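Local coordinates for putative Transcriptional Regulator (PDB 2IA2), which probably regulates transcription as an IclR-family protein, pairing a DNA-binding helix-turn-helix domain with a C-terminal domain that in relatives senses small-molecule effectors, at residues A147-R152 against S211-I216; I121-R126 against T141-Y146. One frame throughout, in Å; residues are numbered along the deposited sequence.

Both interactions belong to the C-terminal, GAF-like domain and meet its six-stranded antiparallel sheet, their centres about 10 Å apart. Interaction 2 hydrogen-bonds strand 142-144, outermost of the sheet within the chain, to strand 120-127; one face of this strand pair carries Arg-142 at the surface, the other turns Ile-121 and Tyr-123 inward. Interaction 1 is buried and has no hydrogen bond between its segments: the start of helix 149-156, which follows strand 142-144 in the chain, rests on strand 209-217 by close packing. The helix joins the two, since Met-150 CE lies 3.5 Å from Tyr-123 CZ and Gly-151 CA 3.4 Å from Ile-121 CG2.

Interaction 1: residues A147-R152 against S211-I216; sequences ATSMGR and SMAAPI
The first turn of helix 149-156 lies against strand 209-217, with the CA atoms of Met-150 and Ala-213 5.2 Å apart. This is helix-on-sheet packing inside the GAF-like C-terminal domain, which in IclR relatives binds effectors, and the residues that meet are mostly small, consistent with the close approach. Ser-149 fits between Ser-211 and Ala-213, two residues whose CB atoms both point at the helix. Its OG sits 3.3 Å from Ser-211 CB and equally far from Ala-213 CB; a chi1 of 66°, which places this hydroxyl between the backbone N and the carbonyl carbon, lays it over the strand. The same side chain touches Cys-199 and Leu-201 of the neighbouring strand 199-202. The contact is one of packing, for no hydrogen bond crosses it, and Ser-211 OG is bonded instead to Ser-230 OG on the adjoining strand 223-232. Beside the serine, Met-150, a selenomethionine, brings its CG to 3.6 Å from Ala-213 CB, and its side chain goes on to touch Ala-226 and Asn-228 of strand 223-232. Thr-148 is the N-cap of the helix: its OG1 accepts a hydrogen bond from Gly-151 N at 2.9 Å, bent to 135° at the hydrogen.

Interaction 2: residues I121-R126 against T141-Y146; sequences IVYVAR and TRLPAY
Ile-121 and Leu-143 form an antiparallel hydrogen-bonded pair, linked by Ile-121 N to Leu-143 O at 2.9 Å and by Leu-143 N to Ile-121 O at 3.1 Å. A third backbone bond, from Tyr-123 N to Thr-141 O, is nearly straight, 167° at the hydrogen, and extends the pairing to the residue just before strand 142-144; together the three hold that strand along strand 120-127 in the antiparallel sheet of the GAF-like domain. Between these bonds Val-122 and Arg-142 make the non-hydrogen-bonded pair, where Arg-142 CA comes to 3.1 Å from Ile-121 O in a CH...O contact. On their face of the sheet the two side chains run alongside each other, pointing the same way. Val-122 CG2 lies over one face of the arginine's guanidinium, 3.3 Å above its plane and displaced toward the rim. The chain, extended from CG to NE, brings the guanidinium over this methyl, and a salt bridge from NH1 to Asp-117 on strand 110-117 helps fix its position.

The other face is mainly apolar. Ile-121 splits its branches: with chi1 at 64°, CG1 lies between the backbone N and the carbonyl carbon and packs on Leu-143 CB, while CG2, beside the backbone N, meets Ala-145, just beyond the strand. The Tyr-123 ring meets Leu-143 with its edge, where Tyr-123 CE1 lies 3.8 Å from Leu-143 CD1, and Thr-141 O also lies near the ring plane. Helix 149-156 covers this face, with Met-150 touching both Ile-121 and Tyr-123, and Ile-137 reaches Tyr-123 and Leu-143 from a loop. Beyond strand 142-144, the chain turns toward the helix, and the carbonyl O of Tyr-146 accepts a hydrogen bond from Arg-152 NE.

Interaction 1: residues A147-R152 against S211-I216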
ATOM      1  N   ALA A 147      27.773 -13.774   8.436  1.00 34.41           N
ATOM      2  CA  ALA A 147      28.880 -12.907   8.797  1.00 34.24           C
ATOM      3  C   ALA A 147      28.512 -11.421   8.786  1.00 33.24           C
ATOM      4  O   ALA A 147      29.395 -10.561   8.870  1.00 33.43           O
ATOM      5  CB  ALA A 147      30.125 -13.194   7.874  1.00 35.83           C
ATOM      6  N   THR A 148      27.208 -11.124   8.723  1.00 31.43           N
ATOM      7  CA  THR A 148      26.720  -9.742   8.731  1.00 29.04           C
ATOM      8  C   THR A 148      25.687  -9.589   9.836  1.00 28.96           C
ATOM      9  O   THR A 148      25.049 -10.585  10.221  1.00 30.36           O
ATOM     10  CB  THR A 148      26.059  -9.397   7.375  1.00 28.21           C
ATOM     11  OG1 THR A 148      24.997 -10.313   7.176  1.00 29.47           O
ATOM     12  CG2 THR A 148      27.057  -9.519   6.241  1.00 25.70           C
ATOM     13  N   SER A 149      25.510  -8.364  10.325  1.00 26.82           N
ATOM     14  CA  SER A 149      24.560  -8.092  11.365  1.00 27.75           C
ATOM     15  C   SER A 149      23.150  -8.249  10.833  1.00 26.29           C
ATOM     16  O   SER A 149      22.330  -8.849  11.479  1.00 25.60           O
ATOM     17  CB  SER A 149      24.787  -6.694  12.021  1.00 27.06           C
ATOM     18  OG  SER A 149      24.543  -5.600  11.127  1.00 27.87           O
HETATM   19  N   MSE A 150      22.882  -7.709   9.640  1.00 26.32           N
HETATM   20  CA  MSE A 150      21.589  -7.894   8.985  1.00 26.91           C
HETATM   21  C   MSE A 150      21.304  -9.397   8.719  1.00 25.53           C
HETATM   22  O   MSE A 150      20.199  -9.854   8.915  1.00 26.42           O
HETATM   23  CB  MSE A 150      21.548  -7.093   7.678  1.00 26.28           C
HETATM   24  CG  MSE A 150      21.424  -5.620   8.003  1.00 25.81           C
HETATM   25 SE   MSE A 150      21.048  -4.453   6.509  1.00 35.89          SE
HETATM   26  CE  MSE A 150      22.650  -4.709   5.452  1.00 21.91           C
ATOM     27  N   GLY A 151      22.308 -10.146   8.304  1.00 24.23           N
ATOM     28  CA  GLY A 151      22.147 -11.568   8.061  1.00 25.39           C
ATOM     29  C   GLY A 151      21.722 -12.336   9.280  1.00 26.61           C
ATOM     30  O   GLY A 151      20.824 -13.181   9.188  1.00 28.68           O
ATOM     31  N   ARG A 152      22.332 -12.043  10.436  1.00 27.53           N
ATOM     32  CA  ARG A 152      21.945 -12.712  11.690  1.00 27.76           C
ATOM     33  C   ARG A 152      20.584 -12.350  12.154  1.00 26.76           C
ATOM     34  O   ARG A 152      19.890 -13.177  12.726  1.00 28.54           O
ATOM     35  CB  ARG A 152      22.989 -12.486  12.788  1.00 27.57           C
ATOM     36  CG  ARG A 152      24.260 -13.153  12.358  1.00 30.11           C
ATOM     37  CD  ARG A 152      25.321 -13.146  13.451  1.00 33.65           C
ATOM     38  NE  ARG A 152      26.562 -13.718  12.922  1.00 34.08           N
ATOM     39  CZ  ARG A 152      27.724 -13.720  13.580  1.00 37.54           C
ATOM     40  NH1 ARG A 152      27.819 -13.212  14.813  1.00 35.31           N
ATOM     41  NH2 ARG A 152      28.793 -14.251  13.008  1.00 36.13           N
ATOM     42  N   SER A 211      29.084  -3.358  12.527  1.00 28.78           N
ATOM     43  CA  SER A 211      27.710  -3.168  12.000  1.00 29.61           C
ATOM     44  C   SER A 211      26.767  -3.486  13.093  1.00 29.15           C
ATOM     45  O   SER A 211      27.072  -4.362  13.897  1.00 29.59           O
ATOM     46  CB  SER A 211      27.441  -4.147  10.873  1.00 26.46           C
ATOM     47  OG  SER A 211      28.289  -3.815   9.774  1.00 36.86           O
HETATM   48  N   MSE A 212      25.603  -2.831  13.095  1.00 28.36           N
HETATM   49  CA  MSE A 212      24.510  -3.224  13.995  1.00 30.13           C
HETATM   50  C   MSE A 212      23.188  -3.190  13.247  1.00 26.45           C
HETATM   51  O   MSE A 212      23.003  -2.319  12.411  1.00 26.16           O
HETATM   52  CB  MSE A 212      24.455  -2.316  15.214  1.00 30.31           C
HETATM   53  CG  MSE A 212      24.197  -0.845  14.923  1.00 30.07           C
HETATM   54 SE   MSE A 212      25.683   0.334  15.664  1.00 43.35          SE
HETATM   55  CE  MSE A 212      27.296  -0.371  14.555  1.00 28.08           C
ATOM     56  N   ALA A 213      22.307  -4.136  13.516  1.00 23.73           N
ATOM     57  CA  ALA A 213      21.090  -4.281  12.722  1.00 23.36           C
ATOM     58  C   ALA A 213      19.889  -4.624  13.581  1.00 23.37           C
ATOM     59  O   ALA A 213      20.027  -5.169  14.679  1.00 23.83           O
ATOM     60  CB  ALA A 213      21.275  -5.343  11.619  1.00 21.49           C
ATOM     61  N   ALA A 214      18.707  -4.340  13.058  1.00 22.64           N
ATOM     62  CA  ALA A 214      17.471  -4.586  13.764  1.00 22.58           C
ATOM     63  C   ALA A 214      16.478  -5.131  12.714  1.00 23.62           C
ATOM     64  O   ALA A 214      16.605  -4.836  11.512  1.00 21.71           O
ATOM     65  CB  ALA A 214      16.962  -3.306  14.329  1.00 22.61           C
ATOM     66  N   PRO A 215      15.536  -5.973  13.148  1.00 24.46           N
ATOM     67  CA  PRO A 215      14.495  -6.461  12.245  1.00 24.34           C
ATOM     68  C   PRO A 215      13.478  -5.427  11.795  1.00 24.62           C
ATOM     69  O   PRO A 215      13.095  -4.492  12.541  1.00 25.45           O
ATOM     70  CB  PRO A 215      13.809  -7.547  13.074  1.00 24.60           C
ATOM     71  CG  PRO A 215      14.038  -7.079  14.561  1.00 23.47           C
ATOM     72  CD  PRO A 215      15.449  -6.602  14.498  1.00 25.39           C
ATOM     73  N   ILE A 216      13.039  -5.609  10.563  1.00 24.07           N
ATOM     74  CA  ILE A 216      11.851  -4.958  10.106  1.00 24.00           C
ATOM     75  C   ILE A 216      10.803  -6.072   9.903  1.00 25.88           C
ATOM     76  O   ILE A 216      11.009  -7.005   9.100  1.00 24.59           O
ATOM     77  CB  ILE A 216      12.101  -4.258   8.788  1.00 23.25           C
ATOM     78  CG1 ILE A 216      13.028  -3.049   9.001  1.00 18.83           C
ATOM     79  CG2 ILE A 216      10.727  -3.828   8.178  1.00 21.80           C
ATOM     80  CD1 ILE A 216      13.648  -2.622   7.691  1.00 23.26           C
TER

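Interaction 2: residues I121-R126 against T141-Y146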
ATOM      1  N   ILE A 121      22.452 -12.132   2.135  1.00 27.72           N
ATOM      2  CA  ILE A 121      21.563 -10.957   2.245  1.00 24.85           C
ATOM      3  C   ILE A 121      21.821 -10.212   0.975  1.00 25.77           C
ATOM      4  O   ILE A 121      22.920 -10.363   0.381  1.00 24.97           O
ATOM      5  CB  ILE A 121      21.897 -10.060   3.480  1.00 25.24           C
ATOM      6  CG1 ILE A 121      23.327  -9.433   3.371  1.00 22.29           C
ATOM      7  CG2 ILE A 121      21.732 -10.869   4.783  1.00 19.87           C
ATOM      8  CD1 ILE A 121      23.695  -8.380   4.554  1.00 24.91           C
ATOM      9  N   VAL A 122      20.830  -9.437   0.556  1.00 25.05           N
ATOM     10  CA  VAL A 122      20.912  -8.617  -0.679  1.00 25.97           C
ATOM     11  C   VAL A 122      20.562  -7.208  -0.252  1.00 25.05           C
ATOM     12  O   VAL A 122      19.509  -6.987   0.371  1.00 23.42           O
ATOM     13  CB  VAL A 122      19.853  -8.978  -1.778  1.00 26.36           C
ATOM     14  CG1 VAL A 122      20.119  -8.167  -3.079  1.00 27.29           C
ATOM     15  CG2 VAL A 122      19.878 -10.433  -2.115  1.00 28.57           C
ATOM     16  N   TYR A 123      21.438  -6.261  -0.562  1.00 24.45           N
ATOM     17  CA  TYR A 123      21.163  -4.865  -0.238  1.00 24.80           C
ATOM     18  C   TYR A 123      20.074  -4.315  -1.132  1.00 23.90           C
ATOM     19  O   TYR A 123      20.199  -4.372  -2.348  1.00 24.46           O
ATOM     20  CB  TYR A 123      22.407  -4.015  -0.427  1.00 25.81           C
ATOM     21  CG  TYR A 123      23.344  -4.124   0.757  1.00 27.85           C
ATOM     22  CD1 TYR A 123      24.034  -5.315   1.013  1.00 28.03           C
ATOM     23  CD2 TYR A 123      23.497  -3.051   1.642  1.00 27.39           C
ATOM     24  CE1 TYR A 123      24.903  -5.435   2.118  1.00 30.46           C
ATOM     25  CE2 TYR A 123      24.380  -3.142   2.740  1.00 29.78           C
ATOM     26  CZ  TYR A 123      25.062  -4.344   2.965  1.00 29.65           C
ATOM     27  OH  TYR A 123      25.876  -4.443   4.046  1.00 33.81           O
ATOM     28  N   VAL A 124      19.080  -3.681  -0.530  1.00 23.45           N
ATOM     29  CA  VAL A 124      17.970  -3.121  -1.308  1.00 23.53           C
ATOM     30  C   VAL A 124      17.809  -1.597  -1.176  1.00 23.23           C
ATOM     31  O   VAL A 124      17.144  -1.011  -1.995  1.00 21.50           O
ATOM     32  CB  VAL A 124      16.587  -3.855  -1.083  1.00 24.18           C
ATOM     33  CG1 VAL A 124      16.609  -5.312  -1.636  1.00 24.64           C
ATOM     34  CG2 VAL A 124      16.137  -3.794   0.375  1.00 23.58           C
ATOM     35  N   ALA A 125      18.416  -0.977  -0.166  1.00 21.59           N
ATOM     36  CA  ALA A 125      18.360   0.497  -0.016  1.00 23.07           C
ATOM     37  C   ALA A 125      19.592   0.857   0.819  1.00 23.73           C
ATOM     38  O   ALA A 125      20.033   0.037   1.619  1.00 22.83           O
ATOM     39  CB  ALA A 125      17.046   0.940   0.727  1.00 23.31           C
ATOM     40  N   ARG A 126      20.161   2.036   0.593  1.00 23.79           N
ATOM     41  CA  ARG A 126      21.284   2.467   1.383  1.00 26.92           C
ATOM     42  C   ARG A 126      21.394   3.961   1.325  1.00 25.46           C
ATOM     43  O   ARG A 126      20.941   4.570   0.371  1.00 25.49           O
ATOM     44  CB  ARG A 126      22.598   1.816   0.897  1.00 26.09           C
ATOM     45  CG  ARG A 126      23.048   2.303  -0.474  1.00 34.51           C
ATOM     46  CD  ARG A 126      24.531   2.472  -0.301  1.00 43.48           C
ATOM     47  NE  ARG A 126      25.337   2.973  -1.414  1.00 48.71           N
ATOM     48  CZ  ARG A 126      26.645   3.203  -1.284  1.00 51.32           C
ATOM     49  NH1 ARG A 126      27.238   2.999  -0.107  1.00 50.46           N
ATOM     50  NH2 ARG A 126      27.363   3.648  -2.306  1.00 55.61           N
ATOM     51  N   THR A 141      24.234  -5.757  -4.014  1.00 28.75           N
ATOM     52  CA  THR A 141      25.348  -6.575  -3.544  1.00 28.77           C
ATOM     53  C   THR A 141      24.823  -7.639  -2.586  1.00 28.87           C
ATOM     54  O   THR A 141      23.862  -7.394  -1.847  1.00 28.25           O
ATOM     55  CB  THR A 141      26.423  -5.702  -2.813  1.00 28.90           C
ATOM     56  OG1 THR A 141      26.827  -4.656  -3.692  1.00 29.57           O
ATOM     57  CG2 THR A 141      27.664  -6.505  -2.456  1.00 29.76           C
ATOM     58  N   ARG A 142      25.421  -8.805  -2.635  1.00 29.88           N
ATOM     59  CA  ARG A 142      25.173  -9.887  -1.723  1.00 30.55           C
ATOM     60  C   ARG A 142      26.351 -10.130  -0.804  1.00 31.53           C
ATOM     61  O   ARG A 142      27.477  -9.965  -1.198  1.00 32.67           O
ATOM     62  CB  ARG A 142      24.863 -11.156  -2.469  1.00 31.58           C
ATOM     63  CG  ARG A 142      23.789 -11.019  -3.451  1.00 34.78           C
ATOM     64  CD  ARG A 142      23.321 -12.304  -4.020  1.00 39.51           C
ATOM     65  NE  ARG A 142      22.200 -12.021  -4.865  1.00 43.99           N
ATOM     66  CZ  ARG A 142      20.980 -12.472  -4.690  1.00 48.39           C
ATOM     67  NH1 ARG A 142      20.695 -13.282  -3.699  1.00 50.60           N
ATOM     68  NH2 ARG A 142      20.040 -12.098  -5.510  1.00 49.93           N
ATOM     69  N   LEU A 143      26.065 -10.529   0.416  1.00 31.30           N
ATOM     70  CA  LEU A 143      27.083 -10.862   1.396  1.00 31.74           C
ATOM     71  C   LEU A 143      26.556 -12.102   2.139  1.00 32.87           C
ATOM     72  O   LEU A 143      25.339 -12.315   2.202  1.00 32.39           O
ATOM     73  CB  LEU A 143      27.310  -9.691   2.355  1.00 30.30           C
ATOM     74  CG  LEU A 143      28.002  -8.421   1.821  1.00 29.60           C
ATOM     75  CD1 LEU A 143      28.083  -7.421   2.918  1.00 31.19           C
ATOM     76  CD2 LEU A 143      29.438  -8.741   1.378  1.00 31.67           C
ATOM     77  N   PRO A 144      27.458 -12.955   2.664  1.00 34.35           N
ATOM     78  CA  PRO A 144      26.930 -14.118   3.415  1.00 34.67           C
ATOM     79  C   PRO A 144      26.148 -13.711   4.667  1.00 34.10           C
ATOM     80  O   PRO A 144      26.593 -12.871   5.402  1.00 34.69           O
ATOM     81  CB  PRO A 144      28.188 -14.927   3.751  1.00 35.64           C
ATOM     82  CG  PRO A 144      29.361 -13.929   3.636  1.00 35.65           C
ATOM     83  CD  PRO A 144      28.941 -12.964   2.551  1.00 34.90           C
ATOM     84  N   ALA A 145      24.966 -14.291   4.877  1.00 33.75           N
ATOM     85  CA  ALA A 145      24.120 -13.953   6.009  1.00 32.50           C
ATOM     86  C   ALA A 145      24.790 -14.153   7.372  1.00 33.74           C
ATOM     87  O   ALA A 145      24.610 -13.319   8.300  1.00 33.46           O
ATOM     88  CB  ALA A 145      22.769 -14.725   5.923  1.00 33.02           C
ATOM     89  N   TYR A 146      25.552 -15.249   7.509  1.00 34.40           N
ATOM     90  CA  TYR A 146      26.218 -15.615   8.790  1.00 34.93           C
ATOM     91  C   TYR A 146      27.246 -14.622   9.312  1.00 34.83           C
ATOM     92  O   TYR A 146      27.586 -14.655  10.491  1.00 36.80           O
ATOM     93  CB  TYR A 146      26.881 -17.009   8.728  1.00 35.54           C
ATOM     94  CG  TYR A 146      28.246 -17.066   8.071  1.00 35.86           C
ATOM     95  CD1 TYR A 146      29.408 -16.921   8.826  1.00 35.54           C
ATOM     96  CD2 TYR A 146      28.369 -17.276   6.692  1.00 33.19           C
ATOM     97  CE1 TYR A 146      30.685 -16.983   8.219  1.00 36.75           C
ATOM     98  CE2 TYR A 146      29.608 -17.347   6.066  1.00 35.73           C
ATOM     99  CZ  TYR A 146      30.768 -17.210   6.841  1.00 38.54           C
ATOM    100  OH  TYR A 146      32.005 -17.287   6.246  1.00 42.27           O
TER